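Local atomic coordinates of putative peptidase (Parabacteroides merdae, PDB entry 4L8K), a protein that probably hydrolyses peptide bonds as a serine peptidase of family S41, within the ClpP/crotonase clan, though its substrate is unknown. Residues 42-45 with 46-50; 114-117 with 118-122; 130-134 with 135-139; 288-292 with 293-297. One frame throughout, in Å; residues are numbered along the deposited sequence. Where two conformers were deposited one is given.

Contact 1 stands apart: it joins two helices in the part of the chain related to the tricorn C1 domain, and its centre lies about 48 to 60 Å from those of the other three. Contacts 2, 3 and 4 belong to the region built round the seven-stranded mixed sheet. Contact 2 turns the hairpin of strands 110-115 and 120-125, and contact 3 starts the helix after it, with centres about 20 Å apart. Contact 4 follows strand 286-287 at an outer edge of that sheet; its nearest atoms are about 10 Å from contact 2, and helix 301-311 packs against both. Contacts 3 and 4 each start a helix with a hydrophobic staple, but with different caps.

Contact 1: residues 42-45 with 46-50; sequences LLVK and DTMNQ
Met48, modelled as selenomethionine, turns its side chain back along the backbone it has just left and lies against Lys45. Its CG sits 3.3 Å from Lys45 O and its SE 3.8 Å from Lys45 N, while the bend at chi3 brings CE to 3.5 Å from Leu43 O. This course begins with CG beside the residue's own backbone N (chi1 -74°), which directs the chain back toward residues 43-45. A long, flexible, unbranched side chain suits the place, since it can follow the backbone and still offer an apolar surface: SE lies 4.3 Å from Val44 CG1.

What brings the two residues together is a type I beta turn from Lys45 to Met48. It is closed by Met48 N donating to Lys45 O at 3.1 Å, a fairly straight bond (164° at the hydrogen). Thr47 OG1 approaches Lys45 CB at 3.7 Å. Lys45 itself bends at chi2 and runs back, so that NZ donates to Leu42 O at 3.1 Å; a cation near this carbonyl probably suits the negative end of the helix. Asp46 points outward, and its OD1 accepts from Arg9 N at the start of helix 8-22.

The turn thus links helix 33-43 to helix 50-61, whose start is capped by Asn49 OD1 bonding to Glu52 N. Buried Val44 packs between Pro8 and Phe12 of helix 8-22 and Leu53 and Ile56 of helix 50-61, and Met48 also rests on Ile56.

Contact 2: residues 114-117 with 118-122; sequences RLAD and DQIGY
Arg114 and Asp118 each set CG beside the backbone N (chi1 -69° and -60°), and a bend at chi3 of the arginine brings NE to Asp118 OD1, 2.9 Å away. This salt bridge spans the end of a beta hairpin, with a type I' turn from Ala116 to Gln119 and a classic bulge where Gln119 and Ile120 both face Leu115. Asp118 OD1 lies near the Arg114 guanidinium plane at its edge, but NE meets it from above the carboxylate plane, the guanidinium of Arg114 and the carboxylate of Asp118 standing 89° apart. A leucine in place of Arg114 would probably leave the Asp118 carboxylate without its charged mate, close to the like charge of Asp117, and His143 O without its bond from NH1.

Leu115 N donates to Ile120 O at 2.7 Å and Ile120 N to Leu115 O at 3.1 Å. On the Leu115 and Ile120 face, Leu115 CD1 packs on Tyr122 CB at 3.6 Å, and Ile120 carries its apolar bulk onto helix 301-311. Tyr122 OH bonds to Asp153 and Gln96. An amide suits position 119, because both Gln119 N and NE2 donate to Ala116 O, at 3.1 and 3.0 Å, from opposite faces of its plane.

Contact 3: residues 130-134 with 135-139; sequences SGVGE and NNLDY
Asn136 reaches back to Gly133 across the first turn of helix 134-143, forming one half of a capping box: the third helical residue accepts from the backbone N of the N-cap. Its CB lies 3.4 Å from Gly133 O. Beyond it, chi1 of -69° puts CG opposite the carbonyl carbon, where it comes to 3.6 Å from Gly133 N. At the tip OD1 takes the hydrogen of Gly133 N at 2.8 Å, almost straight at 171°, with the donor tilted 32° from the plane of the amide. A glycine N-cap has no side chain to return the bond. An alanine here would keep CB but is likely to leave Gly133 N without its acceptor and the turn into the helix less firmly set.

Backbone bonds begin the helix proper: Leu137 N donates to Gly133 O at 3.2 Å and Asp138 N to Glu134 O at 3.1 Å. Acids near the helix start probably gain from its positive end. Here both also have direct partners: Glu134 OE1 and Asp138 OD1 form salt bridges with Arg171, and Asp138 OD2 one with Arg206.

Val132, Asn136 and Leu137 all touch Met110 of strand 110-115. Val132, just before the cap, meets Leu137 as a hydrophobic staple, the two side chains crossing at about a right angle with Val132 CG1 a tight 3.5 Å from Leu137 CG.

Contact 4: residues 288-292 with 293-297; sequences VAITG and EDIMK
Thr291 and Asp294 make the hydrogen bond that caps the helix of residues 292-296: Asp294 N donates to Thr291 OG1 at 3.2 Å. The hydroxyl is placed for this by chi1 of 66°, which sets OG1 between the backbone N and the carbonyl carbon, turned to the helix. A short polar side chain suits an N-cap, since it can take up an N-H that has no carbonyl earlier in the helix. Thr291 O adds a bond from Ile295 N, also at 3.2 Å, and a weak one from Asp294 N.

Water and charge extend the polar side. Glu293 folds back through its bend at chi2, bringing OE2 to 3.6 Å from Thr291 CB. One water donates to OE2 at 2.6 Å and is hydrogen-bonded to Thr291 OG1 at 2.9 Å. Two acids in the first turn probably also gain from the positive end of the helix. Buried Asp294 has its partners further along the chain: OD1 forms a salt bridge with Arg299, and OD2 bonds to Thr301 OG1, which is bonded to Thr291 N as well.

The apolar contact lies between two branched side chains crossing at about a right angle, Ile290 CG2 resting 3.7 Å from Ile295 CG1. Ile290 continues onto Thr301 and Ile302 of helix 301-311, and Ile295 onto Tyr92. Together, a threonine N-cap and an isoleucine pair bracketing it form a capped helix start with a hydrophobic staple.

Contact 1: residues 42-45 with 46-50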
# COMPACT_ATOMS: atom_id res chain seq x y z
N LEU A 42 8.79 -34.61 2.17
CA LEU A 42 8.48 -35.71 3.09
C LEU A 42 7.05 -35.66 3.58
O LEU A 42 6.53 -36.67 4.06
CB LEU A 42 9.43 -35.69 4.30
CG LEU A 42 10.95 -35.77 4.03
CD1 LEU A 42 11.74 -35.38 5.26
CD2 LEU A 42 11.36 -37.15 3.54
N LEU A 43 6.40 -34.50 3.46
CA LEU A 43 5.04 -34.30 3.95
C LEU A 43 3.97 -34.55 2.88
O LEU A 43 2.91 -35.10 3.21
CB LEU A 43 4.88 -32.89 4.55
CG LEU A 43 5.74 -32.59 5.80
CD1 LEU A 43 5.71 -31.14 6.15
CD2 LEU A 43 5.25 -33.34 6.98
N VAL A 44 4.22 -34.16 1.62
CA VAL A 44 3.24 -34.34 0.55
C VAL A 44 3.22 -35.80 0.08
O VAL A 44 4.25 -36.34 -0.31
CB VAL A 44 3.45 -33.34 -0.61
CG1 VAL A 44 2.37 -33.50 -1.67
CG2 VAL A 44 3.52 -31.89 -0.11
N LYS A 45 2.04 -36.45 0.16
CA LYS A 45 1.82 -37.84 -0.29
C LYS A 45 0.70 -37.87 -1.31
O LYS A 45 -0.28 -37.14 -1.14
CB LYS A 45 1.47 -38.78 0.89
CG LYS A 45 2.31 -38.62 2.16
CD LYS A 45 3.64 -39.36 2.05
CE LYS A 45 4.49 -39.24 3.28
NZ LYS A 45 5.92 -39.52 2.99
N ASP A 46 0.78 -38.75 -2.32
CA ASP A 46 -0.26 -38.86 -3.35
C ASP A 46 -1.60 -39.41 -2.81
O ASP A 46 -2.61 -39.34 -3.52
CB ASP A 46 0.24 -39.69 -4.54
CG ASP A 46 1.04 -38.88 -5.55
OD1 ASP A 46 1.00 -37.62 -5.48
OD2 ASP A 46 1.70 -39.49 -6.43
N THR A 47 -1.64 -39.87 -1.54
CA THR A 47 -2.86 -40.36 -0.89
C THR A 47 -3.66 -39.22 -0.27
O THR A 47 -4.79 -39.43 0.16
CB THR A 47 -2.52 -41.42 0.16
OG1 THR A 47 -1.57 -40.86 1.08
CG2 THR A 47 -1.97 -42.70 -0.47
N MSE A 48 -3.08 -38.01 -0.23
CA MSE A 48 -3.77 -36.83 0.31
C MSE A 48 -4.95 -36.46 -0.55
O MSE A 48 -4.86 -36.58 -1.78
CB MSE A 48 -2.84 -35.62 0.35
CG MSE A 48 -1.81 -35.68 1.43
SE MSE A 48 -0.68 -34.12 1.28
CE MSE A 48 -0.35 -33.94 3.13
N ASN A 49 -6.03 -35.97 0.08
CA ASN A 49 -7.18 -35.44 -0.65
C ASN A 49 -6.87 -33.95 -0.97
O ASN A 49 -5.84 -33.44 -0.49
CB ASN A 49 -8.49 -35.64 0.13
CG ASN A 49 -8.63 -34.85 1.42
OD1 ASN A 49 -8.16 -33.73 1.56
ND2 ASN A 49 -9.35 -35.40 2.37
N GLN A 50 -7.71 -33.27 -1.76
CA GLN A 50 -7.46 -31.88 -2.18
C GLN A 50 -7.39 -30.87 -1.01
O GLN A 50 -6.71 -29.85 -1.14
CB GLN A 50 -8.52 -31.41 -3.20
CG GLN A 50 -9.94 -31.27 -2.61
CD GLN A 50 -10.97 -31.16 -3.70
OE1 GLN A 50 -10.83 -30.37 -4.64
NE2 GLN A 50 -12.01 -31.95 -3.61

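Contact 2: residues 114-117 with 118-122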
# COMPACT_ATOMS: atom_id res chain seq x y z
N ARG A 114 -13.87 20.54 4.98
CA ARG A 114 -13.00 21.47 5.71
C ARG A 114 -13.15 21.24 7.22
O ARG A 114 -14.28 21.11 7.73
CB ARG A 114 -13.29 22.94 5.35
CG ARG A 114 -12.89 23.28 3.94
CD ARG A 114 -12.96 24.77 3.65
NE ARG A 114 -14.25 25.37 3.99
CZ ARG A 114 -14.99 26.09 3.15
NH1 ARG A 114 -14.59 26.28 1.89
NH2 ARG A 114 -16.11 26.65 3.56
N LEU A 115 -12.02 21.19 7.92
CA LEU A 115 -11.98 21.04 9.37
C LEU A 115 -11.28 22.26 10.02
O LEU A 115 -10.68 23.08 9.32
CB LEU A 115 -11.23 19.73 9.74
CG LEU A 115 -11.70 18.39 9.12
CD1 LEU A 115 -10.77 17.25 9.55
CD2 LEU A 115 -13.16 18.09 9.51
N ALA A 116 -11.35 22.34 11.37
CA ALA A 116 -10.70 23.34 12.22
C ALA A 116 -10.96 24.80 11.74
O ALA A 116 -10.03 25.52 11.30
CB ALA A 116 -9.20 23.05 12.27
N ASP A 117 -12.22 25.24 11.86
CA ASP A 117 -12.70 26.58 11.48
C ASP A 117 -12.26 26.93 10.03
O ASP A 117 -11.78 28.04 9.75
CB ASP A 117 -12.25 27.66 12.51
CG ASP A 117 -13.02 28.99 12.46
OD1 ASP A 117 -14.18 29.01 11.98
OD2 ASP A 117 -12.46 30.00 12.94
N ASP A 118 -12.44 25.95 9.12
CA ASP A 118 -12.18 26.01 7.68
C ASP A 118 -10.70 26.28 7.31
O ASP A 118 -10.42 26.65 6.17
CB ASP A 118 -13.09 27.09 7.04
CG ASP A 118 -14.57 26.80 7.22
OD1 ASP A 118 -15.02 25.71 6.79
OD2 ASP A 118 -15.27 27.64 7.83
N GLN A 119 -9.76 26.01 8.24
CA GLN A 119 -8.32 26.21 8.00
C GLN A 119 -7.67 25.01 7.38
O GLN A 119 -6.58 25.15 6.79
CB GLN A 119 -7.56 26.53 9.31
CG GLN A 119 -7.96 27.86 9.99
CD GLN A 119 -7.33 28.02 11.36
OE1 GLN A 119 -6.35 28.77 11.56
NE2 GLN A 119 -7.83 27.29 12.34
N ILE A 120 -8.29 23.81 7.55
CA ILE A 120 -7.70 22.55 7.07
C ILE A 120 -8.64 21.79 6.16
O ILE A 120 -9.81 21.56 6.50
CB ILE A 120 -7.29 21.71 8.33
CG1 ILE A 120 -6.02 22.34 8.99
CG2 ILE A 120 -7.05 20.20 7.97
CD1 ILE A 120 -5.71 21.84 10.30
N GLY A 121 -8.13 21.42 4.99
CA GLY A 121 -8.84 20.59 4.03
C GLY A 121 -8.62 19.12 4.35
O GLY A 121 -7.48 18.69 4.53
N TYR A 122 -9.68 18.33 4.50
CA TYR A 122 -9.53 16.89 4.78
C TYR A 122 -10.10 16.08 3.61
O TYR A 122 -11.22 16.33 3.16
CB TYR A 122 -10.17 16.51 6.13
CG TYR A 122 -10.22 15.00 6.38
CD1 TYR A 122 -9.11 14.31 6.87
CD2 TYR A 122 -11.36 14.26 6.06
CE1 TYR A 122 -9.14 12.93 7.06
CE2 TYR A 122 -11.39 12.87 6.21
CZ TYR A 122 -10.29 12.21 6.72
OH TYR A 122 -10.34 10.85 6.89
O HOH W 1 -14.17 23.73 9.43
O HOH W 2 -14.69 29.80 9.32

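Contact 3: residues 130-134 with 135-139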
# COMPACT_ATOMS: atom_id res chain seq x y z
N SER A 130 -11.77 3.32 -7.18
CA SER A 130 -12.81 4.33 -7.33
C SER A 130 -12.14 5.55 -7.94
O SER A 130 -11.34 6.21 -7.29
CB SER A 130 -13.47 4.62 -5.98
OG SER A 130 -14.78 5.11 -6.17
N GLY A 131 -12.43 5.79 -9.21
CA GLY A 131 -11.86 6.86 -10.01
C GLY A 131 -12.03 8.29 -9.54
O GLY A 131 -13.04 8.67 -8.93
N VAL A 132 -11.04 9.10 -9.90
CA VAL A 132 -11.00 10.53 -9.60
C VAL A 132 -10.66 11.21 -10.92
O VAL A 132 -9.67 10.86 -11.54
CB VAL A 132 -10.03 10.87 -8.40
CG1 VAL A 132 -9.64 12.32 -8.36
CG2 VAL A 132 -10.65 10.49 -7.07
N GLY A 133 -11.52 12.11 -11.38
CA GLY A 133 -11.28 12.88 -12.60
C GLY A 133 -10.51 14.15 -12.33
O GLY A 133 -10.29 14.51 -11.16
N GLU A 134 -10.06 14.83 -13.40
CA GLU A 134 -9.30 16.08 -13.32
C GLU A 134 -10.15 17.21 -12.72
O GLU A 134 -9.62 18.02 -11.96
CB GLU A 134 -8.76 16.52 -14.71
CG GLU A 134 -7.89 15.49 -15.42
CD GLU A 134 -6.51 15.18 -14.86
OE1 GLU A 134 -6.14 15.70 -13.78
OE2 GLU A 134 -5.80 14.39 -15.51
N ASN A 135 -11.46 17.26 -13.06
CA ASN A 135 -12.39 18.26 -12.54
C ASN A 135 -12.65 18.00 -11.06
O ASN A 135 -12.61 18.95 -10.28
CB ASN A 135 -13.70 18.30 -13.35
CG ASN A 135 -13.54 18.83 -14.76
OD1 ASN A 135 -12.65 19.60 -15.08
ND2 ASN A 135 -14.42 18.46 -15.63
N ASN A 136 -12.83 16.73 -10.66
CA ASN A 136 -12.99 16.33 -9.25
C ASN A 136 -11.88 16.94 -8.39
O ASN A 136 -12.16 17.57 -7.36
CB ASN A 136 -12.94 14.79 -9.11
CG ASN A 136 -14.09 14.03 -9.65
OD1 ASN A 136 -13.91 12.87 -10.03
ND2 ASN A 136 -15.30 14.61 -9.65
N LEU A 137 -10.62 16.76 -8.84
CA LEU A 137 -9.44 17.28 -8.15
C LEU A 137 -9.44 18.81 -8.12
O LEU A 137 -9.23 19.37 -7.05
CB LEU A 137 -8.13 16.73 -8.77
CG LEU A 137 -7.83 15.27 -8.47
CD1 LEU A 137 -6.88 14.67 -9.51
CD2 LEU A 137 -7.33 15.06 -7.01
N ASP A 138 -9.71 19.47 -9.27
CA ASP A 138 -9.75 20.94 -9.34
C ASP A 138 -10.80 21.53 -8.39
O ASP A 138 -10.52 22.53 -7.73
CB ASP A 138 -10.02 21.42 -10.77
CG ASP A 138 -8.82 21.35 -11.70
OD1 ASP A 138 -7.72 20.99 -11.22
OD2 ASP A 138 -8.98 21.63 -12.90
N TYR A 139 -11.99 20.89 -8.30
CA TYR A 139 -13.08 21.34 -7.43
C TYR A 139 -12.77 21.15 -5.94
O TYR A 139 -13.09 22.03 -5.14
CB TYR A 139 -14.39 20.63 -7.79
CG TYR A 139 -15.11 21.35 -8.92
CD1 TYR A 139 -15.68 22.61 -8.72
CD2 TYR A 139 -15.17 20.80 -10.19
CE1 TYR A 139 -16.29 23.30 -9.76
CE2 TYR A 139 -15.81 21.48 -11.24
CZ TYR A 139 -16.36 22.73 -11.02
OH TYR A 139 -17.01 23.40 -12.02

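Contact 4: residues 288-292 with 293-297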
# COMPACT_ATOMS: atom_id res chain seq x y z
N VAL A 288 2.14 7.75 14.55
CA VAL A 288 0.99 8.12 15.38
C VAL A 288 0.03 6.94 15.35
O VAL A 288 -0.27 6.42 14.28
CB VAL A 288 0.28 9.48 15.01
CG1 VAL A 288 -0.79 9.83 16.04
CG2 VAL A 288 1.27 10.64 14.89
N ALA A 289 -0.44 6.50 16.52
CA ALA A 289 -1.39 5.41 16.67
C ALA A 289 -2.66 5.91 17.33
O ALA A 289 -2.57 6.71 18.27
CB ALA A 289 -0.78 4.27 17.53
N ILE A 290 -3.84 5.42 16.89
CA ILE A 290 -5.11 5.76 17.55
C ILE A 290 -5.08 5.15 18.97
O ILE A 290 -4.75 3.98 19.14
CB ILE A 290 -6.37 5.35 16.73
CG1 ILE A 290 -6.41 6.13 15.39
CG2 ILE A 290 -7.68 5.60 17.56
CD1 ILE A 290 -7.61 5.80 14.51
N THR A 291 -5.32 5.99 19.99
CA THR A 291 -5.28 5.54 21.37
C THR A 291 -6.64 5.10 21.85
O THR A 291 -7.66 5.57 21.35
CB THR A 291 -4.70 6.63 22.27
OG1 THR A 291 -5.60 7.73 22.28
CG2 THR A 291 -3.32 7.06 21.82
N GLY A 292 -6.63 4.22 22.84
CA GLY A 292 -7.85 3.70 23.47
C GLY A 292 -8.70 4.80 24.11
O GLY A 292 -9.93 4.75 24.01
N GLU A 293 -8.06 5.84 24.70
CA GLU A 293 -8.78 6.94 25.32
C GLU A 293 -9.32 7.92 24.26
O GLU A 293 -10.32 8.59 24.53
CB GLU A 293 -7.93 7.67 26.39
CG GLU A 293 -6.66 8.35 25.89
CD GLU A 293 -5.42 7.48 25.75
OE1 GLU A 293 -5.51 6.24 25.90
OE2 GLU A 293 -4.34 8.06 25.50
N ASP A 294 -8.70 8.02 23.08
CA ASP A 294 -9.25 8.90 22.05
C ASP A 294 -10.52 8.30 21.44
O ASP A 294 -11.43 9.07 21.09
CB ASP A 294 -8.23 9.24 20.95
CG ASP A 294 -7.42 10.48 21.28
OD1 ASP A 294 -7.90 11.30 22.10
OD2 ASP A 294 -6.36 10.68 20.65
N ILE A 295 -10.60 6.95 21.31
CA ILE A 295 -11.75 6.21 20.80
C ILE A 295 -12.93 6.51 21.71
O ILE A 295 -14.03 6.82 21.22
CB ILE A 295 -11.45 4.68 20.71
CG1 ILE A 295 -10.53 4.38 19.51
CG2 ILE A 295 -12.74 3.82 20.68
CD1 ILE A 295 -9.82 2.98 19.55
N MSE A 296 -12.67 6.46 23.04
CA MSE A 296 -13.66 6.74 24.08
C MSE A 296 -14.15 8.19 24.04
O MSE A 296 -15.23 8.50 24.53
CB MSE A 296 -13.06 6.42 25.45
CG MSE A 296 -12.84 4.95 25.65
SE MSE A 296 -12.17 4.59 27.38
CE MSE A 296 -12.65 2.69 27.45
N LYS A 297 -13.35 9.10 23.45
CA LYS A 297 -13.72 10.51 23.32
C LYS A 297 -14.26 10.80 21.91
O LYS A 297 -14.57 11.94 21.60
CB LYS A 297 -12.53 11.43 23.63
CG LYS A 297 -12.08 11.41 25.08
CD LYS A 297 -10.83 12.24 25.25
CE LYS A 297 -9.91 11.66 26.30
NZ LYS A 297 -8.51 12.11 26.12
O HOH W 3 -4.46 9.97 23.78